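Local coordinates for hypothetical protein (Bacteroides fragilis, PDB 4JX0) that is of unknown function but binds magnesium and joins a BT_3987-like N-terminal domain to an F5/8 type C-like domain, at residues Y77-E88 with M144-E155. Numbering follows the deposited sequence.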
ATOM      1  N   TYR A  77     -12.578 -10.962 -34.489  1.00 38.07           N
ATOM      2  CA  TYR A  77     -12.871 -12.355 -34.826  1.00 36.35           C
ATOM      3  C   TYR A  77     -14.371 -12.531 -35.155  1.00 40.55           C
ATOM      4  O   TYR A  77     -15.220 -11.818 -34.617  1.00 39.08           O
ATOM      5  CB  TYR A  77     -12.427 -13.250 -33.661  1.00 35.30           C
ATOM      6  CG  TYR A  77     -12.297 -14.709 -34.016  1.00 35.21           C
ATOM      7  CD1 TYR A  77     -11.281 -15.154 -34.853  1.00 36.72           C
ATOM      8  CD2 TYR A  77     -13.125 -15.663 -33.437  1.00 35.38           C
ATOM      9  CE1 TYR A  77     -11.149 -16.503 -35.177  1.00 35.93           C
ATOM     10  CE2 TYR A  77     -12.996 -17.015 -33.742  1.00 35.87           C
ATOM     11  CZ  TYR A  77     -12.000 -17.433 -34.603  1.00 41.17           C
ATOM     12  OH  TYR A  77     -11.924 -18.762 -34.929  1.00 41.01           O
ATOM     13  N   LYS A  78     -14.666 -13.480 -36.068  1.00 37.60           N
ATOM     14  CA  LYS A  78     -16.000 -13.792 -36.599  1.00 37.66           C
ATOM     15  C   LYS A  78     -17.065 -14.186 -35.547  1.00 42.67           C
ATOM     16  O   LYS A  78     -18.248 -13.973 -35.798  1.00 42.93           O
ATOM     17  CB  LYS A  78     -15.900 -14.936 -37.636  1.00 39.54           C
ATOM     18  CG  LYS A  78     -15.567 -16.316 -37.050  1.00 44.84           C
ATOM     19  CD  LYS A  78     -15.004 -17.268 -38.101  1.00 48.58           C
ATOM     20  CE  LYS A  78     -14.670 -18.627 -37.533  1.00 59.73           C
ATOM     21  NZ  LYS A  78     -13.989 -19.503 -38.533  1.00 66.79           N
ATOM     22  N   GLU A  79     -16.663 -14.784 -34.414  1.00 39.73           N
ATOM     23  CA  GLU A  79     -17.585 -15.253 -33.369  1.00 39.85           C
ATOM     24  C   GLU A  79     -17.084 -14.855 -31.964  1.00 43.55           C
ATOM     25  O   GLU A  79     -15.973 -14.346 -31.822  1.00 41.70           O
ATOM     26  CB  GLU A  79     -17.781 -16.783 -33.476  1.00 41.03           C
ATOM     27  CG  GLU A  79     -16.501 -17.607 -33.427  1.00 53.52           C
ATOM     28  CD  GLU A  79     -16.624 -19.082 -33.775  1.00 78.49           C
ATOM     29  OE1 GLU A  79     -17.749 -19.547 -34.067  1.00 81.49           O
ATOM     30  OE2 GLU A  79     -15.580 -19.775 -33.761  1.00 69.46           O
ATOM     31  N   ASP A  80     -17.933 -15.039 -30.938  1.00 41.37           N
ATOM     32  CA  ASP A  80     -17.585 -14.696 -29.551  1.00 40.83           C
ATOM     33  C   ASP A  80     -16.539 -15.671 -29.015  1.00 43.86           C
ATOM     34  O   ASP A  80     -16.647 -16.868 -29.286  1.00 43.62           O
ATOM     35  CB  ASP A  80     -18.827 -14.720 -28.630  1.00 42.68           C
ATOM     36  CG  ASP A  80     -19.920 -13.713 -28.951  1.00 56.02           C
ATOM     37  OD1 ASP A  80     -19.719 -12.882 -29.869  1.00 56.34           O
ATOM     38  OD2 ASP A  80     -20.976 -13.751 -28.281  1.00 65.51           O
ATOM     39  N   ILE A  81     -15.536 -15.164 -28.266  1.00 39.15           N
ATOM     40  CA  ILE A  81     -14.473 -15.979 -27.659  1.00 37.87           C
ATOM     41  C   ILE A  81     -14.591 -15.860 -26.147  1.00 42.42           C
ATOM     42  O   ILE A  81     -14.403 -14.764 -25.619  1.00 42.17           O
ATOM     43  CB  ILE A  81     -13.042 -15.551 -28.128  1.00 39.96           C
ATOM     44  CG1 ILE A  81     -12.921 -15.453 -29.662  1.00 40.25           C
ATOM     45  CG2 ILE A  81     -11.981 -16.503 -27.574  1.00 38.98           C
ATOM     46  CD1 ILE A  81     -11.952 -14.426 -30.090  1.00 42.75           C
ATOM     47  N   LYS A  82     -14.880 -16.969 -25.451  1.00 39.01           N
ATOM     48  CA  LYS A  82     -14.957 -16.956 -23.985  1.00 38.61           C
ATOM     49  C   LYS A  82     -13.552 -17.143 -23.441  1.00 42.90           C
ATOM     50  O   LYS A  82     -12.898 -18.119 -23.798  1.00 42.59           O
ATOM     51  CB  LYS A  82     -15.898 -18.054 -23.453  1.00 40.47           C
ATOM     52  CG  LYS A  82     -17.373 -17.820 -23.762  1.00 48.30           C
ATOM     53  CD  LYS A  82     -18.263 -18.842 -23.054  1.00 60.60           C
ATOM     54  CE  LYS A  82     -19.728 -18.477 -23.090  1.00 79.61           C
ATOM     55  NZ  LYS A  82     -20.549 -19.370 -22.224  1.00 92.65           N
ATOM     56  N   VAL A  83     -13.087 -16.217 -22.588  1.00 39.53           N
ATOM     57  CA  VAL A  83     -11.749 -16.261 -21.995  1.00 38.71           C
ATOM     58  C   VAL A  83     -11.841 -16.227 -20.476  1.00 43.63           C
ATOM     59  O   VAL A  83     -12.793 -15.686 -19.915  1.00 43.43           O
ATOM     60  CB  VAL A  83     -10.834 -15.123 -22.505  1.00 41.94           C
ATOM     61  CG1 VAL A  83     -10.443 -15.359 -23.957  1.00 42.02           C
ATOM     62  CG2 VAL A  83     -11.475 -13.740 -22.329  1.00 41.50           C
ATOM     63  N   ASN A  84     -10.837 -16.791 -19.811  1.00 41.11           N
ATOM     64  CA  ASN A  84     -10.779 -16.813 -18.350  1.00 41.59           C
ATOM     65  C   ASN A  84      -9.360 -17.041 -17.880  1.00 46.91           C
ATOM     66  O   ASN A  84      -8.523 -17.463 -18.675  1.00 47.94           O
ATOM     67  CB  ASN A  84     -11.711 -17.910 -17.787  1.00 43.99           C
ATOM     68  CG  ASN A  84     -12.234 -17.633 -16.374  1.00 72.61           C
ATOM     69  OD1 ASN A  84     -11.686 -16.816 -15.608  1.00 63.62           O
ATOM     70  ND2 ASN A  84     -13.308 -18.307 -15.995  1.00 64.62           N
ATOM     71  N   LEU A  85      -9.084 -16.762 -16.595  1.00 43.83           N
ATOM     72  CA  LEU A  85      -7.776 -17.021 -15.989  1.00 43.83           C
ATOM     73  C   LEU A  85      -7.843 -18.262 -15.122  1.00 50.63           C
ATOM     74  O   LEU A  85      -8.910 -18.626 -14.628  1.00 50.42           O
ATOM     75  CB  LEU A  85      -7.324 -15.844 -15.124  1.00 43.20           C
ATOM     76  CG  LEU A  85      -6.862 -14.614 -15.860  1.00 47.48           C
ATOM     77  CD1 LEU A  85      -6.889 -13.423 -14.948  1.00 47.05           C
ATOM     78  CD2 LEU A  85      -5.468 -14.804 -16.449  1.00 50.69           C
HETATM   79  N   MSE A  86      -6.705 -18.894 -14.901  1.00 49.93           N
HETATM   80  CA  MSE A  86      -6.646 -20.046 -14.012  1.00 51.35           C
HETATM   81  C   MSE A  86      -5.349 -20.010 -13.246  1.00 54.16           C
HETATM   82  O   MSE A  86      -4.370 -19.445 -13.719  1.00 52.32           O
HETATM   83  CB  MSE A  86      -6.827 -21.366 -14.773  1.00 54.85           C
HETATM   84  CG  MSE A  86      -5.650 -21.776 -15.630  1.00 63.93           C
HETATM   85 SE   MSE A  86      -5.850 -23.621 -16.125  0.75 74.84          SE
HETATM   86  CE  MSE A  86      -5.163 -24.473 -14.465  1.00 71.98           C
ATOM     87  N   LYS A  87      -5.354 -20.603 -12.058  1.00 52.38           N
ATOM     88  CA  LYS A  87      -4.188 -20.636 -11.192  1.00 53.14           C
ATOM     89  C   LYS A  87      -3.308 -21.794 -11.598  1.00 59.54           C
ATOM     90  O   LYS A  87      -3.673 -22.944 -11.375  1.00 59.55           O
ATOM     91  CB  LYS A  87      -4.629 -20.754  -9.723  1.00 55.59           C
ATOM     92  CG  LYS A  87      -3.504 -20.690  -8.708  1.00 69.13           C
ATOM     93  CD  LYS A  87      -4.082 -20.622  -7.303  1.00 78.01           C
ATOM     94  CE  LYS A  87      -3.116 -21.048  -6.230  1.00 87.04           C
ATOM     95  NZ  LYS A  87      -1.934 -20.155  -6.135  1.00 97.52           N
ATOM     96  N   GLU A  88      -2.170 -21.495 -12.236  1.00 58.25           N
ATOM     97  CA  GLU A  88      -1.199 -22.507 -12.635  1.00 59.61           C
ATOM     98  C   GLU A  88       0.049 -22.277 -11.793  1.00 65.21           C
ATOM     99  O   GLU A  88       0.894 -21.451 -12.136  1.00 63.92           O
ATOM    100  CB  GLU A  88      -0.925 -22.451 -14.150  1.00 61.03           C
ATOM    101  CG  GLU A  88      -0.065 -23.599 -14.667  1.00 75.03           C
ATOM    102  CD  GLU A  88      -0.666 -24.982 -14.497  1.00101.90           C
ATOM    103  OE1 GLU A  88      -1.559 -25.348 -15.295  1.00100.01           O
ATOM    104  OE2 GLU A  88      -0.254 -25.695 -13.554  1.00100.09           O
HETATM  105  N   MSE A 144       1.731 -16.135  -6.365  1.00 43.58           N
HETATM  106  CA  MSE A 144       0.923 -16.954  -7.251  1.00 44.19           C
HETATM  107  C   MSE A 144       1.105 -16.568  -8.700  1.00 48.61           C
HETATM  108  O   MSE A 144       1.414 -15.412  -9.015  1.00 47.74           O
HETATM  109  CB  MSE A 144      -0.556 -16.889  -6.892  1.00 46.25           C
HETATM  110  CG  MSE A 144      -1.161 -15.506  -6.973  1.00 53.26           C
HETATM  111 SE   MSE A 144      -3.080 -15.609  -6.758  0.75 61.98          SE
HETATM  112  CE  MSE A 144      -3.526 -16.205  -8.450  1.00 58.31           C
ATOM    113  N   ALA A 145       0.888 -17.556  -9.576  1.00 45.30           N
ATOM    114  CA  ALA A 145       0.970 -17.402 -11.020  1.00 44.51           C
ATOM    115  C   ALA A 145      -0.359 -17.797 -11.625  1.00 46.35           C
ATOM    116  O   ALA A 145      -1.005 -18.733 -11.144  1.00 44.91           O
ATOM    117  CB  ALA A 145       2.092 -18.262 -11.575  1.00 45.92           C
ATOM    118  N   ILE A 146      -0.778 -17.064 -12.661  1.00 42.70           N
ATOM    119  CA  ILE A 146      -2.046 -17.298 -13.358  1.00 41.89           C
ATOM    120  C   ILE A 146      -1.808 -17.303 -14.859  1.00 44.03           C
ATOM    121  O   ILE A 146      -0.921 -16.583 -15.332  1.00 43.36           O
ATOM    122  CB  ILE A 146      -3.136 -16.254 -12.970  1.00 44.19           C
ATOM    123  CG1 ILE A 146      -2.564 -14.830 -12.894  1.00 44.11           C
ATOM    124  CG2 ILE A 146      -3.771 -16.655 -11.662  1.00 44.07           C
ATOM    125  CD1 ILE A 146      -3.568 -13.721 -13.093  1.00 51.42           C
ATOM    126  N   LYS A 147      -2.574 -18.126 -15.603  1.00 39.56           N
ATOM    127  CA  LYS A 147      -2.438 -18.198 -17.059  1.00 39.12           C
ATOM    128  C   LYS A 147      -3.778 -17.979 -17.722  1.00 41.12           C
ATOM    129  O   LYS A 147      -4.814 -18.355 -17.171  1.00 40.35           O
ATOM    130  CB  LYS A 147      -1.800 -19.527 -17.533  1.00 41.89           C
ATOM    131  CG  LYS A 147      -2.606 -20.793 -17.279  1.00 58.61           C
ATOM    132  CD  LYS A 147      -1.867 -22.006 -17.838  1.00 74.01           C
ATOM    133  CE  LYS A 147      -2.644 -23.297 -17.696  1.00 85.47           C
ATOM    134  NZ  LYS A 147      -1.888 -24.476 -18.203  1.00 91.73           N
ATOM    135  N   LEU A 148      -3.747 -17.368 -18.915  1.00 36.56           N
ATOM    136  CA  LEU A 148      -4.944 -17.104 -19.703  1.00 36.17           C
ATOM    137  C   LEU A 148      -5.377 -18.378 -20.430  1.00 43.38           C
ATOM    138  O   LEU A 148      -4.524 -19.144 -20.898  1.00 43.62           O
ATOM    139  CB  LEU A 148      -4.654 -15.974 -20.702  1.00 35.40           C
ATOM    140  CG  LEU A 148      -5.814 -15.498 -21.553  1.00 38.47           C
ATOM    141  CD1 LEU A 148      -6.869 -14.807 -20.719  1.00 38.20           C
ATOM    142  CD2 LEU A 148      -5.332 -14.599 -22.657  1.00 40.06           C
ATOM    143  N   THR A 149      -6.701 -18.610 -20.513  1.00 41.27           N
ATOM    144  CA  THR A 149      -7.270 -19.794 -21.171  1.00 41.76           C
ATOM    145  C   THR A 149      -8.452 -19.416 -22.053  1.00 48.27           C
ATOM    146  O   THR A 149      -9.040 -18.360 -21.863  1.00 47.56           O
ATOM    147  CB  THR A 149      -7.723 -20.826 -20.119  1.00 43.06           C
ATOM    148  OG1 THR A 149      -8.836 -20.314 -19.380  1.00 43.91           O
ATOM    149  CG2 THR A 149      -6.615 -21.225 -19.169  1.00 38.01           C
HETATM  150  N   MSE A 150      -8.797 -20.294 -23.005  1.00 47.53           N
HETATM  151  CA  MSE A 150      -9.958 -20.165 -23.891  1.00 48.27           C
HETATM  152  C   MSE A 150     -10.871 -21.340 -23.631  1.00 56.50           C
HETATM  153  O   MSE A 150     -10.378 -22.462 -23.466  1.00 56.80           O
HETATM  154  CB  MSE A 150      -9.536 -20.146 -25.355  1.00 50.45           C
HETATM  155  CG  MSE A 150      -8.967 -18.828 -25.803  1.00 57.40           C
HETATM  156 SE   MSE A 150      -8.710 -18.794 -27.731  0.75 65.46          SE
HETATM  157  CE  MSE A 150      -7.635 -20.395 -27.976  1.00 62.31           C
ATOM    158  N   GLU A 151     -12.190 -21.113 -23.599  1.00 55.65           N
ATOM    159  CA  GLU A 151     -13.133 -22.190 -23.290  1.00 57.06           C
ATOM    160  C   GLU A 151     -13.220 -23.229 -24.422  1.00 62.61           C
ATOM    161  O   GLU A 151     -12.856 -24.395 -24.215  1.00 62.79           O
ATOM    162  CB  GLU A 151     -14.527 -21.623 -22.976  1.00 58.79           C
ATOM    163  CG  GLU A 151     -15.490 -22.635 -22.382  1.00 73.03           C
ATOM    164  CD  GLU A 151     -16.866 -22.058 -22.127  1.00104.03           C
ATOM    165  OE1 GLU A 151     -17.014 -21.297 -21.141  1.00101.24           O
ATOM    166  OE2 GLU A 151     -17.791 -22.348 -22.922  1.00100.62           O
ATOM    167  N   GLY A 152     -13.697 -22.807 -25.586  1.00 58.37           N
ATOM    168  CA  GLY A 152     -13.894 -23.715 -26.706  1.00 57.96           C
ATOM    169  C   GLY A 152     -12.699 -23.855 -27.616  1.00 60.44           C
ATOM    170  O   GLY A 152     -11.572 -23.510 -27.251  1.00 59.19           O
ATOM    171  N   SER A 153     -12.972 -24.396 -28.808  1.00 56.43           N
ATOM    172  CA  SER A 153     -12.014 -24.560 -29.888  1.00 55.91           C
ATOM    173  C   SER A 153     -12.483 -23.652 -31.019  1.00 57.17           C
ATOM    174  O   SER A 153     -13.617 -23.798 -31.496  1.00 57.73           O
ATOM    175  CB  SER A 153     -11.933 -26.022 -30.326  1.00 60.52           C
ATOM    176  OG  SER A 153     -10.815 -26.260 -31.168  1.00 68.28           O
ATOM    177  N   HIS A 154     -11.646 -22.665 -31.379  1.00 49.13           N
ATOM    178  CA  HIS A 154     -11.924 -21.680 -32.420  1.00 46.73           C
ATOM    179  C   HIS A 154     -10.877 -21.837 -33.514  1.00 45.58           C
ATOM    180  O   HIS A 154      -9.709 -22.059 -33.198  1.00 45.33           O
ATOM    181  CB  HIS A 154     -11.896 -20.282 -31.803  1.00 47.31           C
ATOM    182  CG  HIS A 154     -13.006 -20.022 -30.829  1.00 50.66           C
ATOM    183  ND1 HIS A 154     -14.302 -19.835 -31.257  1.00 52.75           N
ATOM    184  CD2 HIS A 154     -12.973 -19.902 -29.480  1.00 52.00           C
ATOM    185  CE1 HIS A 154     -15.019 -19.603 -30.168  1.00 51.99           C
ATOM    186  NE2 HIS A 154     -14.261 -19.642 -29.072  1.00 51.95           N
ATOM    187  N   GLU A 155     -11.282 -21.754 -34.790  1.00 38.82           N
ATOM    188  CA  GLU A 155     -10.364 -21.968 -35.920  1.00 37.34           C
ATOM    189  C   GLU A 155      -9.498 -20.733 -36.221  1.00 38.16           C
ATOM    190  O   GLU A 155     -10.013 -19.622 -36.261  1.00 37.56           O
ATOM    191  CB  GLU A 155     -11.141 -22.375 -37.186  1.00 38.87           C
ATOM    192  CG  GLU A 155     -11.980 -23.633 -37.010  1.00 48.61           C
ATOM    193  CD  GLU A 155     -12.547 -24.242 -38.281  1.00 66.24           C
ATOM    194  OE1 GLU A 155     -12.327 -23.679 -39.378  1.00 62.77           O
ATOM    195  OE2 GLU A 155     -13.157 -25.330 -38.183  1.00 59.55           O
TER
HETATM  196  O   HOH W   1     -16.713 -22.506 -32.294  1.00 43.53           O
HETATM  197  O   HOH W   2     -15.290 -20.241 -26.425  1.00 31.16           O
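H154 is gripped by Y77 and E79, which lead into strand 81-87, and by I81, its first residue. Its ND1 donates to E79 OE2 at 2.8 Å, a nearly straight bond (167°) that lies in the imidazole plane yet meets the carboxylate from above its own plane. An edge of the Y77 ring is turned toward the face of H154, offset, with the planes at 86°, while I81 CG1 lies over one face of the imidazole. A water lies 2.9 Å from H154 NE2 and accepts from G152 N, so both ring nitrogens have partners, which probably fixes the rotation of the ring. Y77, its ring swung opposite its own amide N (chi1 -163°), reaches across and its OH donates to E155 O at the same end of the contact. Beyond this cluster the strands pair antiparallel. N84 O accepts twice, from T149 N almost head-on and from T149 OG1 above the carbonyl plane at 3.0 Å. On the same face, M86 and K147 run side by side, SE to CE 3.6 Å, and K147 NZ forms a salt bridge with E88 OE1, 3.1 Å away. The other face is largely apolar: L85 CD1 meets I146 CD1 at 3.8 Å and V83 lies across M150; L85 and I146 pack on F69 and V83 on V71, both of strand 66-73, while M150 packs on L157 and I159 of strand 157-159. Neighbouring antiparallel strands with one face in the core are consistent with the immunoglobulin-like beta-sandwich expected of an E-set member such as the BT_3987-like N-terminal domain.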